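Aldehyde dehydrogenase family protein (Pseudomonas syringae pv. tomato, PDB 5IUV) probably oxidises indole-3-acetaldehyde to the auxin indole-3-acetic acid with NAD+ as cofactor, as an aldehyde dehydrogenase. Local coordinates at residues A[83-86]-A[87-91]; A[76-79]-A[80-84]; A[95-98]-A[99-102]; A[169-172]-A[173-177]. All coordinates share one frame; numbering follows the deposited sequence.

Interaction 1: residues A[83-86]-A[87-91]; sequences RKAT and MIRFA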
loop_
_atom_site.group_PDB
_atom_site.type_symbol
_atom_site.label_atom_id
_atom_site.label_comp_id
_atom_site.label_asym_id
_atom_site.label_seq_id
_atom_site.Cartn_x
_atom_site.Cartn_y
_atom_site.Cartn_z
ATOM N N ARG A 83 -19.376 8.674 8.760
ATOM C CA ARG A 83 -19.912 7.956 7.599
ATOM C C ARG A 83 -19.870 6.450 7.838
ATOM O O ARG A 83 -20.802 5.734 7.494
ATOM C CB ARG A 83 -19.144 8.304 6.318
ATOM C CG ARG A 83 -19.265 9.765 5.932
ATOM C CD ARG A 83 -19.157 9.993 4.437
ATOM N NE ARG A 83 -17.970 9.396 3.825
ATOM C CZ ARG A 83 -16.740 9.886 3.921
ATOM N NH1 ARG A 83 -16.502 10.971 4.644
ATOM N NH2 ARG A 83 -15.739 9.273 3.309
ATOM N N LYS A 84 -18.774 5.980 8.420
ATOM C CA LYS A 84 -18.637 4.587 8.811
ATOM C C LYS A 84 -19.787 4.149 9.722
ATOM O O LYS A 84 -20.437 3.136 9.465
ATOM C CB LYS A 84 -17.294 4.362 9.520
ATOM C CG LYS A 84 -17.167 2.998 10.189
ATOM C CD LYS A 84 -15.766 2.763 10.801
ATOM C CE LYS A 84 -15.516 3.699 11.983
ATOM N NZ LYS A 84 -14.223 3.410 12.690
ATOM N N ALA A 85 -20.031 4.914 10.784
ATOM C CA ALA A 85 -21.086 4.586 11.746
ATOM C C ALA A 85 -22.460 4.511 11.082
ATOM O O ALA A 85 -23.261 3.629 11.384
ATOM C CB ALA A 85 -21.106 5.611 12.889
ATOM N N THR A 86 -22.722 5.442 10.175
ATOM C CA THR A 86 -23.996 5.478 9.466
ATOM C C THR A 86 -24.147 4.275 8.537
ATOM O O THR A 86 -25.213 3.663 8.482
ATOM C CB THR A 86 -24.140 6.781 8.661
ATOM O OG1 THR A 86 -24.095 7.891 9.562
ATOM C CG2 THR A 86 -25.459 6.820 7.895
ATOM N N MET A 87 -23.078 3.924 7.822
ATOM C CA MET A 87 -23.126 2.778 6.907
ATOM C C MET A 87 -23.360 1.470 7.657
ATOM O O MET A 87 -24.080 0.585 7.185
ATOM C CB MET A 87 -21.837 2.687 6.072
ATOM C CG MET A 87 -21.672 3.807 5.033
ATOM S SD MET A 87 -23.047 3.930 3.863
ATOM C CE MET A 87 -22.911 2.377 2.972
ATOM N N ILE A 88 -22.767 1.360 8.839
ATOM C CA ILE A 88 -22.951 0.182 9.676
ATOM C C ILE A 88 -24.386 0.112 10.226
ATOM O O ILE A 88 -24.984 -0.966 10.255
ATOM C CB ILE A 88 -21.902 0.159 10.814
ATOM C CG1 ILE A 88 -20.504 -0.008 10.208
ATOM C CG2 ILE A 88 -22.181 -0.961 11.806
ATOM C CD1 ILE A 88 -19.340 0.243 11.196
ATOM N N ARG A 89 -24.956 1.252 10.620
ATOM C CA ARG A 89 -26.372 1.289 11.015
ATOM C C ARG A 89 -27.290 0.926 9.847
ATOM O O ARG A 89 -28.303 0.254 10.035
ATOM C CB ARG A 89 -26.763 2.670 11.561
ATOM C CG ARG A 89 -26.220 2.973 12.956
ATOM C CD ARG A 89 -26.933 4.177 13.581
ATOM N NE ARG A 89 -26.835 5.375 12.747
ATOM C CZ ARG A 89 -25.826 6.241 12.803
ATOM N NH1 ARG A 89 -24.825 6.042 13.651
ATOM N NH2 ARG A 89 -25.819 7.308 12.015
ATOM N N PHE A 90 -26.929 1.382 8.650
ATOM C CA PHE A 90 -27.677 1.072 7.426
ATOM C C PHE A 90 -27.699 -0.443 7.236
ATOM O O PHE A 90 -28.757 -1.043 7.022
ATOM C CB PHE A 90 -27.032 1.786 6.227
ATOM C CG PHE A 90 -27.855 1.761 4.941
ATOM C CD1 PHE A 90 -29.126 1.206 4.896
ATOM C CD2 PHE A 90 -27.323 2.295 3.771
ATOM C CE1 PHE A 90 -29.863 1.193 3.699
ATOM C CE2 PHE A 90 -28.049 2.291 2.574
ATOM C CZ PHE A 90 -29.319 1.734 2.542
ATOM N N ALA A 91 -26.525 -1.061 7.337
ATOM C CA ALA A 91 -26.435 -2.508 7.226
ATOM C C ALA A 91 -27.272 -3.165 8.321
ATOM O O ALA A 91 -27.979 -4.146 8.073
ATOM C CB ALA A 91 -24.991 -2.963 7.308
#
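Thr86 and Arg89 meet on one flank of the helix. The Arg89 guanidinium folds back over the turn before it. One of its faces lies on Thr86 CA and Ala85 O, each offset toward the rim of the group. The bend at chi3 (-57°) turns the chain back this way. Arg89 NH2 comes within 3.1 Å of Thr86 OG1, but the angle is poor for a hydrogen bond. Both groups find their partners elsewhere: Thr86 OG1 bonds to Lys82 O, and Arg89 NE bonds to Ala210 O at the end of helix 198-210.

An aliphatic contact joins Lys84 CG and Ile88 CD1 at 3.7 Å. The two side chains run alongside in the same direction. Lys84 NZ forms salt bridges with Asp136 and with Glu133 of the second subunit.

Four backbone bonds join the two turns. Met87 N, Ile88 N, Arg89 N and Phe90 N donate to the carbonyl oxygens of Arg83, Lys84, Ala85 and Thr86. The bond from Phe90 N to Thr86 O is 2.9 Å long.

Met87 and Phe90 turn to the buried side, where both pack on Leu128 and Leu182. The i to i+4 bonding and the split between a polar and an apolar flank are typical of an amphipathic alpha-helix, here helix 80-96 packed against helices 113-134 and 170-183.

Interaction 2: residues A[76-79]-A[80-84]; sequences SRLA and PAKRK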
loop_
_atom_site.group_PDB
_atom_site.type_symbol
_atom_site.label_atom_id
_atom_site.label_comp_id
_atom_site.label_asym_id
_atom_site.label_seq_id
_atom_site.Cartn_x
_atom_site.Cartn_y
_atom_site.Cartn_z
ATOM N N SER A 76 -21.097 14.312 1.933
ATOM C CA SER A 76 -19.816 14.286 1.231
ATOM C C SER A 76 -18.654 14.875 2.045
ATOM O O SER A 76 -17.496 14.587 1.757
ATOM C CB SER A 76 -19.924 15.031 -0.096
ATOM O OG SER A 76 -20.131 16.410 0.124
ATOM N N ARG A 77 -18.960 15.706 3.036
ATOM C CA ARG A 77 -17.920 16.278 3.894
ATOM C C ARG A 77 -18.093 15.864 5.353
ATOM O O ARG A 77 -17.444 16.415 6.249
ATOM C CB ARG A 77 -17.907 17.808 3.786
ATOM C CG ARG A 77 -17.292 18.325 2.499
ATOM C CD ARG A 77 -17.321 19.845 2.435
ATOM N NE ARG A 77 -18.025 20.292 1.239
ATOM C CZ ARG A 77 -19.080 21.101 1.241
ATOM N NH1 ARG A 77 -19.555 21.586 2.379
ATOM N NH2 ARG A 77 -19.651 21.434 0.093
ATOM N N LEU A 78 -18.974 14.897 5.585
ATOM C CA LEU A 78 -19.144 14.309 6.905
ATOM C C LEU A 78 -17.885 13.524 7.288
ATOM O O LEU A 78 -17.287 12.857 6.433
ATOM C CB LEU A 78 -20.374 13.399 6.928
ATOM C CG LEU A 78 -20.814 12.874 8.296
ATOM C CD1 LEU A 78 -21.321 14.031 9.170
ATOM C CD2 LEU A 78 -21.875 11.786 8.153
ATOM N N ALA A 79 -17.491 13.601 8.561
ATOM C CA ALA A 79 -16.295 12.907 9.042
ATOM C C ALA A 79 -16.336 11.431 8.674
ATOM O O ALA A 79 -17.383 10.800 8.761
ATOM C CB ALA A 79 -16.143 13.076 10.560
ATOM N N PRO A 80 -15.192 10.883 8.236
ATOM C CA PRO A 80 -15.087 9.471 7.846
ATOM C C PRO A 80 -15.640 8.528 8.916
ATOM O O PRO A 80 -16.399 7.612 8.600
ATOM C CB PRO A 80 -13.575 9.268 7.665
ATOM C CG PRO A 80 -13.059 10.615 7.297
ATOM C CD PRO A 80 -13.920 11.606 8.054
ATOM N N ALA A 81 -15.285 8.773 10.171
ATOM C CA ALA A 81 -15.744 7.926 11.267
ATOM C C ALA A 81 -17.261 7.983 11.417
ATOM O O ALA A 81 -17.879 6.997 11.821
ATOM C CB ALA A 81 -15.075 8.328 12.575
ATOM N N LYS A 82 -17.855 9.131 11.101
ATOM C CA LYS A 82 -19.310 9.260 11.148
ATOM C C LYS A 82 -19.985 8.589 9.944
ATOM O O LYS A 82 -21.045 7.992 10.089
ATOM C CB LYS A 82 -19.718 10.734 11.230
ATOM C CG LYS A 82 -19.392 11.412 12.558
ATOM C CD LYS A 82 -19.519 12.930 12.410
ATOM C CE LYS A 82 -19.603 13.642 13.753
ATOM N NZ LYS A 82 -18.446 13.324 14.629
ATOM N N ARG A 83 -19.376 8.674 8.760
ATOM C CA ARG A 83 -19.912 7.956 7.599
ATOM C C ARG A 83 -19.870 6.450 7.838
ATOM O O ARG A 83 -20.802 5.734 7.494
ATOM C CB ARG A 83 -19.144 8.304 6.318
ATOM C CG ARG A 83 -19.265 9.765 5.932
ATOM C CD ARG A 83 -19.157 9.993 4.437
ATOM N NE ARG A 83 -17.970 9.396 3.825
ATOM C CZ ARG A 83 -16.740 9.886 3.921
ATOM N NH1 ARG A 83 -16.502 10.971 4.644
ATOM N NH2 ARG A 83 -15.739 9.273 3.309
ATOM N N LYS A 84 -18.774 5.980 8.420
ATOM C CA LYS A 84 -18.637 4.587 8.811
ATOM C C LYS A 84 -19.787 4.149 9.722
ATOM O O LYS A 84 -20.437 3.136 9.465
ATOM C CB LYS A 84 -17.294 4.362 9.520
ATOM C CG LYS A 84 -17.167 2.998 10.189
ATOM C CD LYS A 84 -15.766 2.763 10.801
ATOM C CE LYS A 84 -15.516 3.699 11.983
ATOM N NZ LYS A 84 -14.223 3.410 12.690
#
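Leu78 meets Lys82 and Arg83 through two torsions. Leu78 has CG opposite its backbone N (chi1 -171°), which sets CG and its methyls against Lys82. Arg83 is kinked at chi3 (-53°), and this brings its guanidinium back to the main-chain oxygen of Leu78. The setting is the N-terminus of helix 80-96, with Ala79 at the N-cap and Pro80 as the first helical residue. Proline suits this place, because its nitrogen has no hydrogen to give.

Ala79 O accepts the first i to i+4 bond of the helix, from Arg83 N at 2.9 Å, and this bond closes the first turn. Lys82 N also points to Ala79 O, but that bond is weak.

The side chains pack around this turn. Lys82 lies across Leu78, with Leu78 CG 3.8 Å from Lys82 CB. Further out, Lys82 CD touches both Leu78 CD1 and Ala79 CB. Leu78 and Arg83 run antiparallel past one another, and Leu78 CB meets Arg83 CG at 3.9 Å.

This is a surface corner of the chain, away from the annotated sites. In the assembly, Ala79 packs on Pro146 and Pro80 on Thr145 of the third subunit. Arg83 NE reaches Ser183 O, which ties the corner to the end of helix 170-183. At the loop, Arg83 NH1 donates to Leu78 O at 2.7 Å, with the oxygen only 5° out of the guanidinium plane.

Interaction 3: residues A[95-98]-A[99-102]; sequences EQNA and EELA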
loop_
_atom_site.group_PDB
_atom_site.type_symbol
_atom_site.label_atom_id
_atom_site.label_comp_id
_atom_site.label_asym_id
_atom_site.label_seq_id
_atom_site.Cartn_x
_atom_site.Cartn_y
_atom_site.Cartn_z
ATOM N N GLU A 95 -30.533 -6.037 8.248
ATOM C CA GLU A 95 -30.637 -7.248 9.050
ATOM C C GLU A 95 -31.886 -7.235 9.929
ATOM O O GLU A 95 -32.571 -8.247 10.064
ATOM C CB GLU A 95 -29.382 -7.422 9.908
ATOM C CG GLU A 95 -28.135 -7.644 9.080
ATOM C CD GLU A 95 -26.909 -7.908 9.926
ATOM O OE1 GLU A 95 -26.723 -7.214 10.951
ATOM O OE2 GLU A 95 -26.129 -8.813 9.559
ATOM N N GLN A 96 -32.178 -6.084 10.522
ATOM C CA GLN A 96 -33.338 -5.934 11.391
ATOM C C GLN A 96 -34.638 -6.159 10.618
ATOM O O GLN A 96 -35.613 -6.654 11.170
ATOM C CB GLN A 96 -33.323 -4.551 12.040
ATOM C CG GLN A 96 -34.502 -4.224 12.930
ATOM C CD GLN A 96 -34.390 -2.821 13.506
ATOM O OE1 GLN A 96 -33.340 -2.435 14.025
ATOM N NE2 GLN A 96 -35.463 -2.043 13.393
ATOM N N ASN A 97 -34.638 -5.807 9.333
ATOM C CA ASN A 97 -35.814 -5.998 8.488
ATOM C C ASN A 97 -35.647 -7.140 7.491
ATOM O O ASN A 97 -36.274 -7.151 6.426
ATOM C CB ASN A 97 -36.136 -4.703 7.748
ATOM C CG ASN A 97 -36.551 -3.597 8.686
ATOM O OD1 ASN A 97 -37.698 -3.546 9.114
ATOM N ND2 ASN A 97 -35.614 -2.709 9.027
ATOM N N ALA A 98 -34.814 -8.109 7.857
ATOM C CA ALA A 98 -34.408 -9.173 6.940
ATOM C C ALA A 98 -35.570 -10.014 6.419
ATOM O O ALA A 98 -35.594 -10.364 5.244
ATOM C CB ALA A 98 -33.373 -10.078 7.613
ATOM N N GLU A 99 -36.529 -10.343 7.281
ATOM C CA GLU A 99 -37.620 -11.215 6.856
ATOM C C GLU A 99 -38.498 -10.551 5.798
ATOM O O GLU A 99 -38.863 -11.181 4.802
ATOM C CB GLU A 99 -38.461 -11.646 8.058
ATOM C CG GLU A 99 -37.716 -12.562 9.011
ATOM C CD GLU A 99 -38.545 -12.966 10.218
ATOM O OE1 GLU A 99 -39.617 -12.363 10.442
ATOM O OE2 GLU A 99 -38.123 -13.888 10.945
ATOM N N GLU A 100 -38.825 -9.281 6.009
ATOM C CA GLU A 100 -39.588 -8.520 5.024
ATOM C C GLU A 100 -38.827 -8.377 3.701
ATOM O O GLU A 100 -39.389 -8.600 2.633
ATOM C CB GLU A 100 -39.942 -7.127 5.560
ATOM C CG GLU A 100 -40.690 -6.264 4.550
ATOM C CD GLU A 100 -40.964 -4.841 5.036
ATOM O OE1 GLU A 100 -40.583 -4.503 6.178
ATOM O OE2 GLU A 100 -41.569 -4.060 4.266
ATOM N N LEU A 101 -37.555 -7.993 3.778
ATOM C CA LEU A 101 -36.742 -7.796 2.586
ATOM C C LEU A 101 -36.545 -9.098 1.808
ATOM O O LEU A 101 -36.594 -9.105 0.573
ATOM C CB LEU A 101 -35.385 -7.199 2.965
ATOM C CG LEU A 101 -35.438 -5.743 3.433
ATOM C CD1 LEU A 101 -34.098 -5.300 3.995
ATOM C CD2 LEU A 101 -35.846 -4.842 2.283
ATOM N N ALA A 102 -36.326 -10.195 2.529
ATOM C CA ALA A 102 -36.147 -11.498 1.898
ATOM C C ALA A 102 -37.427 -11.918 1.189
ATOM O O ALA A 102 -37.395 -12.466 0.081
ATOM C CB ALA A 102 -35.744 -12.547 2.927
HETATM O O HOH W 1 -36.423 -9.629 10.266
HETATM O O HOH W 2 -39.611 -5.336 8.592
#
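Asn97 and Leu101 form the tight part of this contact, a helix-to-helix corner where helix 80-96 ends and helix 98-109 begins. Asn97 sits at the N-cap of the second helix, but its side chain makes no capping bond. Its carbonyl starts the helical bonding: Leu101 N donates to Asn97 O at 3.1 Å, at an N-H...O angle of 169°. Leu101 CG lies 3.4 Å from the same oxygen, since its chi1 of -70° keeps the branch beside the backbone N. Leu101 then packs on Ile121 and Ile203. The next bond, from Ala102 N to Ala98 O, is 2.8 Å long.

The polar side groups are held from outside. Glu99 forms a salt bridge with Arg12, and Glu100 OE2 one with Arg202 of helix 198-210, while Asn97 ND2 bonds back to Leu93 O.

The looser side is joined by two waters. One donates to Gln96 O and accepts from Glu99 N, so it spans the break between the two helices. Asn97 OD1 and Glu100 OE1 stand 4.2 Å apart, and the second water between them donates to Asn97 OD1 and to Glu100 OE1, both at 2.7 Å.

Interaction 4: residues A[169-172]-A[173-177]; sequences FPLM and MACWK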
loop_
_atom_site.group_PDB
_atom_site.type_symbol
_atom_site.label_atom_id
_atom_site.label_comp_id
_atom_site.label_asym_id
_atom_site.label_seq_id
_atom_site.Cartn_x
_atom_site.Cartn_y
_atom_site.Cartn_z
ATOM N N PHE A 169 -29.848 -10.729 -8.429
ATOM C CA PHE A 169 -29.591 -10.491 -7.008
ATOM C C PHE A 169 -29.900 -9.028 -6.693
ATOM O O PHE A 169 -28.976 -8.243 -6.477
ATOM C CB PHE A 169 -28.137 -10.794 -6.626
ATOM C CG PHE A 169 -27.733 -12.230 -6.786
ATOM C CD1 PHE A 169 -27.920 -13.137 -5.756
ATOM C CD2 PHE A 169 -27.115 -12.665 -7.949
ATOM C CE1 PHE A 169 -27.533 -14.462 -5.899
ATOM C CE2 PHE A 169 -26.719 -13.984 -8.093
ATOM C CZ PHE A 169 -26.926 -14.882 -7.067
ATOM N N PRO A 170 -31.191 -8.660 -6.661
ATOM C CA PRO A 170 -31.594 -7.244 -6.643
ATOM C C PRO A 170 -30.981 -6.445 -5.496
ATOM O O PRO A 170 -30.324 -5.427 -5.734
ATOM C CB PRO A 170 -33.123 -7.309 -6.488
ATOM C CG PRO A 170 -33.501 -8.653 -6.997
ATOM C CD PRO A 170 -32.355 -9.566 -6.646
ATOM N N LEU A 171 -31.183 -6.899 -4.265
ATOM C CA LEU A 171 -30.656 -6.151 -3.126
ATOM C C LEU A 171 -29.138 -6.266 -3.027
ATOM O O LEU A 171 -28.448 -5.271 -2.786
ATOM C CB LEU A 171 -31.305 -6.615 -1.819
ATOM C CG LEU A 171 -30.792 -5.884 -0.569
ATOM C CD1 LEU A 171 -31.031 -4.387 -0.689
ATOM C CD2 LEU A 171 -31.455 -6.416 0.686
ATOM N N MET A 172 -28.608 -7.471 -3.209
ATOM C CA MET A 172 -27.177 -7.663 -3.039
ATOM C C MET A 172 -26.367 -6.862 -4.058
ATOM O O MET A 172 -25.388 -6.223 -3.685
ATOM C CB MET A 172 -26.795 -9.139 -3.128
ATOM C CG MET A 172 -25.380 -9.387 -2.626
ATOM S SD MET A 172 -24.777 -11.075 -2.826
ATOM C CE MET A 172 -26.216 -12.026 -2.386
ATOM N N MET A 173 -26.768 -6.898 -5.329
ATOM C CA MET A 173 -26.082 -6.117 -6.368
ATOM C C MET A 173 -26.200 -4.623 -6.120
ATOM O O MET A 173 -25.251 -3.876 -6.366
ATOM C CB MET A 173 -26.626 -6.432 -7.768
ATOM C CG MET A 173 -26.290 -7.814 -8.306
ATOM S SD MET A 173 -24.520 -8.137 -8.433
ATOM C CE MET A 173 -24.275 -9.200 -7.008
ATOM N N ALA A 174 -27.365 -4.176 -5.658
ATOM C CA ALA A 174 -27.525 -2.773 -5.293
ATOM C C ALA A 174 -26.513 -2.411 -4.207
ATOM O O ALA A 174 -25.859 -1.374 -4.285
ATOM C CB ALA A 174 -28.957 -2.478 -4.823
ATOM N N CYS A 175 -26.363 -3.287 -3.216
ATOM C CA CYS A 175 -25.464 -3.037 -2.093
ATOM C C CYS A 175 -23.986 -3.101 -2.480
ATOM O O CYS A 175 -23.160 -2.391 -1.902
ATOM C CB CYS A 175 -25.751 -4.025 -0.963
ATOM S SG CYS A 175 -27.308 -3.689 -0.110
ATOM N N TRP A 176 -23.648 -3.961 -3.442
ATOM C CA TRP A 176 -22.298 -3.966 -3.994
ATOM C C TRP A 176 -21.910 -2.604 -4.548
ATOM O O TRP A 176 -20.740 -2.226 -4.496
ATOM C CB TRP A 176 -22.158 -5.014 -5.099
ATOM C CG TRP A 176 -21.935 -6.399 -4.597
ATOM C CD1 TRP A 176 -22.160 -6.865 -3.334
ATOM C CD2 TRP A 176 -21.437 -7.507 -5.352
ATOM N NE1 TRP A 176 -21.834 -8.201 -3.258
ATOM C CE2 TRP A 176 -21.382 -8.615 -4.484
ATOM C CE3 TRP A 176 -21.033 -7.667 -6.681
ATOM C CZ2 TRP A 176 -20.947 -9.873 -4.903
ATOM C CZ3 TRP A 176 -20.589 -8.912 -7.095
ATOM C CH2 TRP A 176 -20.551 -10.001 -6.206
ATOM N N LYS A 177 -22.882 -1.872 -5.089
ATOM C CA LYS A 177 -22.629 -0.521 -5.587
ATOM C C LYS A 177 -22.747 0.496 -4.458
ATOM O O LYS A 177 -21.876 1.340 -4.309
ATOM C CB LYS A 177 -23.597 -0.133 -6.721
ATOM C CG LYS A 177 -23.774 -1.159 -7.852
ATOM C CD LYS A 177 -22.486 -1.424 -8.612
ATOM C CE LYS A 177 -22.756 -2.310 -9.833
ATOM N NZ LYS A 177 -21.510 -2.864 -10.449
#
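Met172 comes obliquely to the indole of Trp176. Its SD lies 4.9 Å from the centroid of the five-membered ring, a Met-aromatic contact. Met173, nearer in the chain, places its CE over one face of the same indole, 3.5 Å above the plane and offset toward the rim. Phe467 meets the indole edge-to-face.

These residues belong to helix 170-183, which links strands 149-164 and 187-191 in a beta-alpha-beta crossover of the NAD-binding Rossmann-like fold.

Met172 and Trp176 run alongside in the same direction. Met172 CG is opposite its backbone N (chi1 -166°), and it reaches Trp176 NE1 at 3.8 Å. Met173 is bent at chi2 and chi3. This carries its methyl to the indole, while its CG touches Phe169 CB at 3.9 Å. The side chain of Met173 also lies about 4 Å, at its nearest, from the bound NAD. Phe169 contacts indole-3-acetate in another structure of this protein, so this first turn probably borders both the cofactor and the substrate site.

The helical bonding starts at Phe169, the N-cap residue. Its oxygen accepts from Met173 N at 2.8 Å, and the following three carbonyls receive Ala174 N, Cys175 N and Trp176 N. Leu171 N, in the first turn, bonds to Glu105 of helix 98-109.

On the flank carrying Leu171, the packing is apolar and faces Ile121 and Ile203. There Leu171 CD1 rests on Cys175 SG at 3.8 Å.

In the fold
Interactions 2, 1 and 3 follow one another along helix 80-96: its start, its middle and the corner at its end. Interactions 2 and 1 share Arg83 and Lys84, and their centres are about 10 Å apart; the centres of 1 and 3 are about 17 Å apart. Interaction 4 lies deeper, with its centre about 6 Å from the centre of the chain, and it alone touches the NAD. Its nearest atoms are about 4 Å from interaction 3 and about 6 Å from interaction 1. Ile121 and Ile203 pack against both 3 and 4. Helix 170-183 connects the cofactor end to the outer helix, because Met87 and Arg83 meet its far end at Ser183.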